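Local coordinates for protein BIM1 (Saccharomyces cerevisiae, PDB 2QJX) that binds microtubules and tracks their plus ends, the calponin-homology domain being the part described here, at residues C40-S45 with Q103-H108; I71-F76 with V85-L90. One frame throughout, in Å; residues are numbered along the deposited sequence.

How the interactions relate
Both interactions belong to the core of one calponin-homology domain. Interaction 1 sets helix 37-47 beside helix 95-112; interaction 2 ties helix 62-78 to the turn and short helix 87-90 that precede helix 95-112, and along the chain it is nested inside the loop that interaction 1 closes. Their centres lie about 12 Å apart, yet the side chains run into each other. Met43 of interaction 1 carries its CE to 3.4 Å from CE2 of Phe76 in interaction 2, and its CG to 3.7 Å from CD1 of Leu72. Trp104 joins from the other helix, its CZ3 lying 3.7 Å from CZ of Phe76.

Interaction 1: residues C40-S45 with Q103-H108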
loop_
_atom_site.group_PDB
_atom_site.type_symbol
_atom_site.label_atom_id
_atom_site.label_comp_id
_atom_site.label_asym_id
_atom_site.label_seq_id
_atom_site.Cartn_x
_atom_site.Cartn_y
_atom_site.Cartn_z
ATOM N N CYS A 40 1.841 0.922 -1.564
ATOM C CA CYS A 40 2.405 2.023 -2.332
ATOM C C CYS A 40 1.378 3.124 -2.528
ATOM O O CYS A 40 1.682 4.297 -2.328
ATOM C CB CYS A 40 2.865 1.552 -3.716
ATOM S SG CYS A 40 4.423 0.654 -3.730
ATOM N N GLN A 41 0.166 2.755 -2.936
ATOM C CA GLN A 41 -0.844 3.775 -3.172
ATOM C C GLN A 41 -1.345 4.461 -1.914
ATOM O O GLN A 41 -1.788 5.608 -1.974
ATOM C CB GLN A 41 -2.024 3.233 -3.981
ATOM C CG GLN A 41 -3.009 4.348 -4.331
ATOM C CD GLN A 41 -3.833 4.070 -5.559
ATOM O OE1 GLN A 41 -4.258 2.939 -5.794
ATOM N NE2 GLN A 41 -4.086 5.109 -6.347
ATOM N N ILE A 42 -1.299 3.782 -0.773
ATOM C CA ILE A 42 -1.719 4.449 0.454
ATOM C C ILE A 42 -0.711 5.578 0.664
ATOM O O ILE A 42 -1.078 6.706 1.005
ATOM C CB ILE A 42 -1.685 3.512 1.675
ATOM C CG1 ILE A 42 -2.810 2.483 1.566
ATOM C CG2 ILE A 42 -1.851 4.320 2.959
ATOM C CD1 ILE A 42 -2.875 1.530 2.735
HETATM N N MSE A 43 0.564 5.276 0.448
HETATM C CA MSE A 43 1.595 6.295 0.604
HETATM C C MSE A 43 1.418 7.394 -0.447
HETATM O O MSE A 43 1.717 8.561 -0.187
HETATM C CB MSE A 43 2.987 5.671 0.498
HETATM C CG MSE A 43 3.324 4.716 1.647
HETATM SE SE MSE A 43 3.298 5.541 3.413
HETATM C CE MSE A 43 5.126 6.161 3.486
ATOM N N ASP A 44 0.927 7.037 -1.631
ATOM C CA ASP A 44 0.713 8.052 -2.664
ATOM C C ASP A 44 -0.410 8.996 -2.241
ATOM O O ASP A 44 -0.334 10.201 -2.481
ATOM C CB ASP A 44 0.363 7.412 -4.019
ATOM C CG ASP A 44 0.356 8.427 -5.163
ATOM O OD1 ASP A 44 1.390 9.097 -5.358
ATOM O OD2 ASP A 44 -0.673 8.556 -5.873
ATOM N N SER A 45 -1.450 8.468 -1.604
ATOM C CA SER A 45 -2.556 9.327 -1.173
ATOM C C SER A 45 -2.067 10.374 -0.164
ATOM O O SER A 45 -2.606 11.482 -0.086
ATOM C CB SER A 45 -3.683 8.496 -0.547
ATOM O OG SER A 45 -3.289 7.924 0.688
ATOM N N GLN A 103 -2.213 -2.145 9.557
ATOM C CA GLN A 103 -2.684 -1.432 10.740
ATOM C C GLN A 103 -1.836 -0.183 10.932
ATOM O O GLN A 103 -2.370 0.895 11.178
ATOM C CB GLN A 103 -2.595 -2.311 11.992
ATOM C CG GLN A 103 -3.488 -3.541 11.950
ATOM C CD GLN A 103 -3.348 -4.407 13.190
ATOM O OE1 GLN A 103 -2.240 -4.667 13.657
ATOM N NE2 GLN A 103 -4.474 -4.870 13.720
ATOM N N TRP A 104 -0.519 -0.320 10.815
ATOM C CA TRP A 104 0.354 0.838 10.977
ATOM C C TRP A 104 0.124 1.864 9.868
ATOM O O TRP A 104 0.103 3.071 10.120
ATOM C CB TRP A 104 1.828 0.434 10.967
ATOM C CG TRP A 104 2.743 1.630 11.055
ATOM C CD1 TRP A 104 3.161 2.267 12.191
ATOM C CD2 TRP A 104 3.291 2.374 9.956
ATOM N NE1 TRP A 104 3.934 3.358 11.868
ATOM C CE2 TRP A 104 4.028 3.448 10.503
ATOM C CE3 TRP A 104 3.228 2.237 8.562
ATOM C CZ2 TRP A 104 4.700 4.385 9.704
ATOM C CZ3 TRP A 104 3.897 3.171 7.766
ATOM C CH2 TRP A 104 4.623 4.229 8.343
ATOM N N LEU A 105 -0.035 1.390 8.636
ATOM C CA LEU A 105 -0.258 2.303 7.524
ATOM C C LEU A 105 -1.506 3.144 7.738
ATOM O O LEU A 105 -1.505 4.353 7.482
ATOM C CB LEU A 105 -0.369 1.528 6.208
ATOM C CG LEU A 105 0.970 1.085 5.617
ATOM C CD1 LEU A 105 0.737 0.139 4.452
ATOM C CD2 LEU A 105 1.746 2.307 5.154
ATOM N N LYS A 106 -2.576 2.515 8.208
ATOM C CA LYS A 106 -3.802 3.261 8.439
ATOM C C LYS A 106 -3.553 4.383 9.443
ATOM O O LYS A 106 -4.073 5.487 9.291
ATOM C CB LYS A 106 -4.916 2.350 8.960
ATOM C CG LYS A 106 -6.219 3.115 9.170
ATOM C CD LYS A 106 -7.354 2.245 9.647
ATOM C CE LYS A 106 -8.633 3.067 9.735
ATOM N NZ LYS A 106 -9.779 2.271 10.232
ATOM N N LYS A 107 -2.749 4.100 10.463
ATOM C CA LYS A 107 -2.441 5.099 11.484
ATOM C C LYS A 107 -1.627 6.230 10.883
ATOM O O LYS A 107 -1.844 7.403 11.205
ATOM C CB LYS A 107 -1.673 4.456 12.644
ATOM C CG LYS A 107 -2.542 3.604 13.573
ATOM C CD LYS A 107 -3.498 2.737 12.768
ATOM C CE LYS A 107 -4.084 1.579 13.565
ATOM N NZ LYS A 107 -4.865 0.694 12.656
ATOM N N HIS A 108 -0.688 5.871 10.012
ATOM C CA HIS A 108 0.152 6.858 9.351
ATOM C C HIS A 108 -0.728 7.761 8.480
ATOM O O HIS A 108 -0.557 8.986 8.460
ATOM C CB HIS A 108 1.196 6.162 8.477
ATOM C CG HIS A 108 2.298 7.067 8.022
ATOM N ND1 HIS A 108 3.220 7.609 8.891
ATOM C CD2 HIS A 108 2.621 7.531 6.793
ATOM C CE1 HIS A 108 4.066 8.367 8.215
ATOM N NE2 HIS A 108 3.724 8.335 6.939
#
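Met43, present as selenomethionine, and Leu105 bury the most surface in this contact, followed by Ile42, and together they fill the interval between two nearly parallel helices of the calponin-homology domain. The axes of 40-45 and 103-108 run 9° apart and come no closer than 10.5 Å, so the segments meet through the ends of side chains, not backbone to backbone. Leu105 leaves its helix toward 40-45 and divides its two methyl groups between two neighbours. CD1 meets CD1 of Ile42 at 4.2 Å, methyl against methyl, while CD2 lies 4.0 Å from SE of Met43.

The Met43 chain starts with CG beside the backbone N, then bends at both chi2 (-60°) and chi3 (-88°), and this folding turns its selenium to the gap between the helices. There SE also stands 4.0 Å from CD2 of His108, in an oblique approach to the imidazole, one face of which is covered near the rim by CH2 of the Trp104 indole, 3.6 Å above the His108 plane. The far nitrogen of the imidazole, NE2, is hydrogen-bonded to the hydroxyl of Tyr47, which ties this otherwise apolar junction back to the helix of Met43.

Leu19 of helix 12-23 touches Ile42, and Leu72, Cys75 and Phe76 of helix 62-78 touch Met43, so two further helices line the junction. The chemistry is that of a buried hydrophobic interface: dispersion between methyl groups and the selenium joins the two segments in this crystal, where the natural methionine sulfur would probably pack in the same way, and NE2 of the buried His108 has the Tyr47 hydroxyl as its partner.

Interaction 2: residues I71-F76 with V85-L90; sequences ILQSCF and VYVDKL
An apolar contact between a helix and a turn packs Val85 and Val87 against helix 62-78 of the calponin-homology fold, just where the chain enters the short helix 87-90. Val85 contributes the most surface and splits its methyl groups between two partners. CG1, anti to the backbone N (chi1 -173°), meets CD2 of Leu72 at 4.2 Å; CG2 is thereby set over one face of the Phe76 ring, displaced toward the rim on the CE1 side, in a CH-pi contact 3.8 Å from the centroid and 26° off the ring normal. Tyr86, centre of an inverse gamma turn and N-cap of the short helix, carries the chain on to Val87, while its carbonyl O accepts from the backbone N of both Lys89 and Leu90. Phe101 of helix 95-112 also touches Leu72 and Phe76 and extends the apolar cluster. At the partly exposed border, Gln73 reaches out with an extended chain and sets the flat face of its amide over the CG2 methyl of Val87. Replacing it with an alanine would probably leave that methyl without its amide cover. The nearest amide atom is OE1 of Gln73, 3.6 Å from CG2 of Val87.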
loop_
_atom_site.group_PDB
_atom_site.type_symbol
_atom_site.label_atom_id
_atom_site.label_comp_id
_atom_site.label_asym_id
_atom_site.label_seq_id
_atom_site.Cartn_x
_atom_site.Cartn_y
_atom_site.Cartn_z
ATOM N N ILE A 71 9.819 0.263 -4.459
ATOM C CA ILE A 71 9.216 1.583 -4.637
ATOM C C ILE A 71 8.738 2.072 -3.272
ATOM O O ILE A 71 8.911 3.244 -2.934
ATOM C CB ILE A 71 8.016 1.525 -5.618
ATOM C CG1 ILE A 71 8.528 1.356 -7.053
ATOM C CG2 ILE A 71 7.169 2.802 -5.500
ATOM C CD1 ILE A 71 7.435 1.023 -8.083
ATOM N N LEU A 72 8.141 1.173 -2.488
ATOM C CA LEU A 72 7.653 1.527 -1.155
ATOM C C LEU A 72 8.827 1.901 -0.255
ATOM O O LEU A 72 8.783 2.899 0.470
ATOM C CB LEU A 72 6.890 0.351 -0.529
ATOM C CG LEU A 72 6.206 0.622 0.814
ATOM C CD1 LEU A 72 5.034 1.562 0.595
ATOM C CD2 LEU A 72 5.713 -0.688 1.435
ATOM N N GLN A 73 9.886 1.100 -0.299
ATOM C CA GLN A 73 11.054 1.383 0.519
ATOM C C GLN A 73 11.681 2.719 0.148
ATOM O O GLN A 73 12.117 3.463 1.025
ATOM C CB GLN A 73 12.081 0.253 0.390
ATOM C CG GLN A 73 11.757 -0.944 1.276
ATOM C CD GLN A 73 12.696 -2.113 1.063
ATOM O OE1 GLN A 73 13.160 -2.733 2.021
ATOM N NE2 GLN A 73 12.969 -2.432 -0.197
ATOM N N SER A 74 11.720 3.022 -1.148
ATOM C CA SER A 74 12.285 4.281 -1.621
ATOM C C SER A 74 11.472 5.459 -1.111
ATOM O O SER A 74 12.025 6.515 -0.802
ATOM C CB SER A 74 12.333 4.301 -3.148
ATOM O OG SER A 74 13.344 3.422 -3.603
ATOM N N CYS A 75 10.157 5.278 -1.033
ATOM C CA CYS A 75 9.278 6.323 -0.523
ATOM C C CYS A 75 9.606 6.582 0.946
ATOM O O CYS A 75 9.740 7.735 1.365
ATOM C CB CYS A 75 7.812 5.903 -0.658
ATOM S SG CYS A 75 6.636 7.076 0.046
ATOM N N PHE A 76 9.731 5.515 1.734
ATOM C CA PHE A 76 10.060 5.676 3.149
ATOM C C PHE A 76 11.382 6.419 3.324
ATOM O O PHE A 76 11.506 7.311 4.170
ATOM C CB PHE A 76 10.163 4.310 3.848
ATOM C CG PHE A 76 8.840 3.733 4.274
ATOM C CD1 PHE A 76 8.662 3.273 5.576
ATOM C CD2 PHE A 76 7.786 3.614 3.376
ATOM C CE1 PHE A 76 7.454 2.703 5.979
ATOM C CE2 PHE A 76 6.572 3.044 3.766
ATOM C CZ PHE A 76 6.405 2.587 5.069
ATOM N N VAL A 85 10.175 -1.988 7.378
ATOM C CA VAL A 85 9.434 -2.661 6.320
ATOM C C VAL A 85 10.161 -3.963 5.995
ATOM O O VAL A 85 11.159 -3.962 5.278
ATOM C CB VAL A 85 9.373 -1.803 5.036
ATOM C CG1 VAL A 85 8.458 -2.461 4.020
ATOM C CG2 VAL A 85 8.892 -0.401 5.363
ATOM N N TYR A 86 9.661 -5.072 6.527
ATOM C CA TYR A 86 10.285 -6.370 6.293
ATOM C C TYR A 86 9.667 -7.034 5.069
ATOM O O TYR A 86 8.753 -7.846 5.184
ATOM C CB TYR A 86 10.103 -7.264 7.517
ATOM C CG TYR A 86 10.439 -6.582 8.825
ATOM C CD1 TYR A 86 11.706 -6.042 9.055
ATOM C CD2 TYR A 86 9.493 -6.491 9.840
ATOM C CE1 TYR A 86 12.019 -5.430 10.271
ATOM C CE2 TYR A 86 9.795 -5.883 11.059
ATOM C CZ TYR A 86 11.057 -5.357 11.270
ATOM O OH TYR A 86 11.351 -4.776 12.485
ATOM N N VAL A 87 10.178 -6.674 3.899
ATOM C CA VAL A 87 9.679 -7.206 2.635
ATOM C C VAL A 87 9.596 -8.726 2.636
ATOM O O VAL A 87 8.580 -9.300 2.252
ATOM C CB VAL A 87 10.575 -6.754 1.466
ATOM C CG1 VAL A 87 10.051 -7.314 0.156
ATOM C CG2 VAL A 87 10.625 -5.233 1.419
ATOM N N ASP A 88 10.673 -9.370 3.074
ATOM C CA ASP A 88 10.742 -10.824 3.129
ATOM C C ASP A 88 9.540 -11.467 3.815
ATOM O O ASP A 88 9.110 -12.556 3.429
ATOM C CB ASP A 88 12.044 -11.242 3.822
ATOM C CG ASP A 88 12.500 -10.228 4.857
ATOM O OD1 ASP A 88 11.832 -10.095 5.904
ATOM O OD2 ASP A 88 13.524 -9.551 4.618
ATOM N N LYS A 89 8.992 -10.794 4.824
ATOM C CA LYS A 89 7.834 -11.312 5.547
ATOM C C LYS A 89 6.509 -11.009 4.847
ATOM O O LYS A 89 5.624 -11.863 4.764
ATOM C CB LYS A 89 7.788 -10.727 6.964
ATOM C CG LYS A 89 8.608 -11.478 8.001
ATOM C CD LYS A 89 10.098 -11.319 7.790
ATOM C CE LYS A 89 10.883 -12.028 8.887
ATOM N NZ LYS A 89 12.354 -11.830 8.743
ATOM N N LEU A 90 6.387 -9.790 4.334
ATOM C CA LEU A 90 5.169 -9.334 3.667
ATOM C C LEU A 90 4.916 -9.917 2.277
ATOM O O LEU A 90 3.782 -10.264 1.928
ATOM C CB LEU A 90 5.202 -7.808 3.555
ATOM C CG LEU A 90 5.264 -7.018 4.865
ATOM C CD1 LEU A 90 5.614 -5.568 4.570
ATOM C CD2 LEU A 90 3.930 -7.118 5.587
#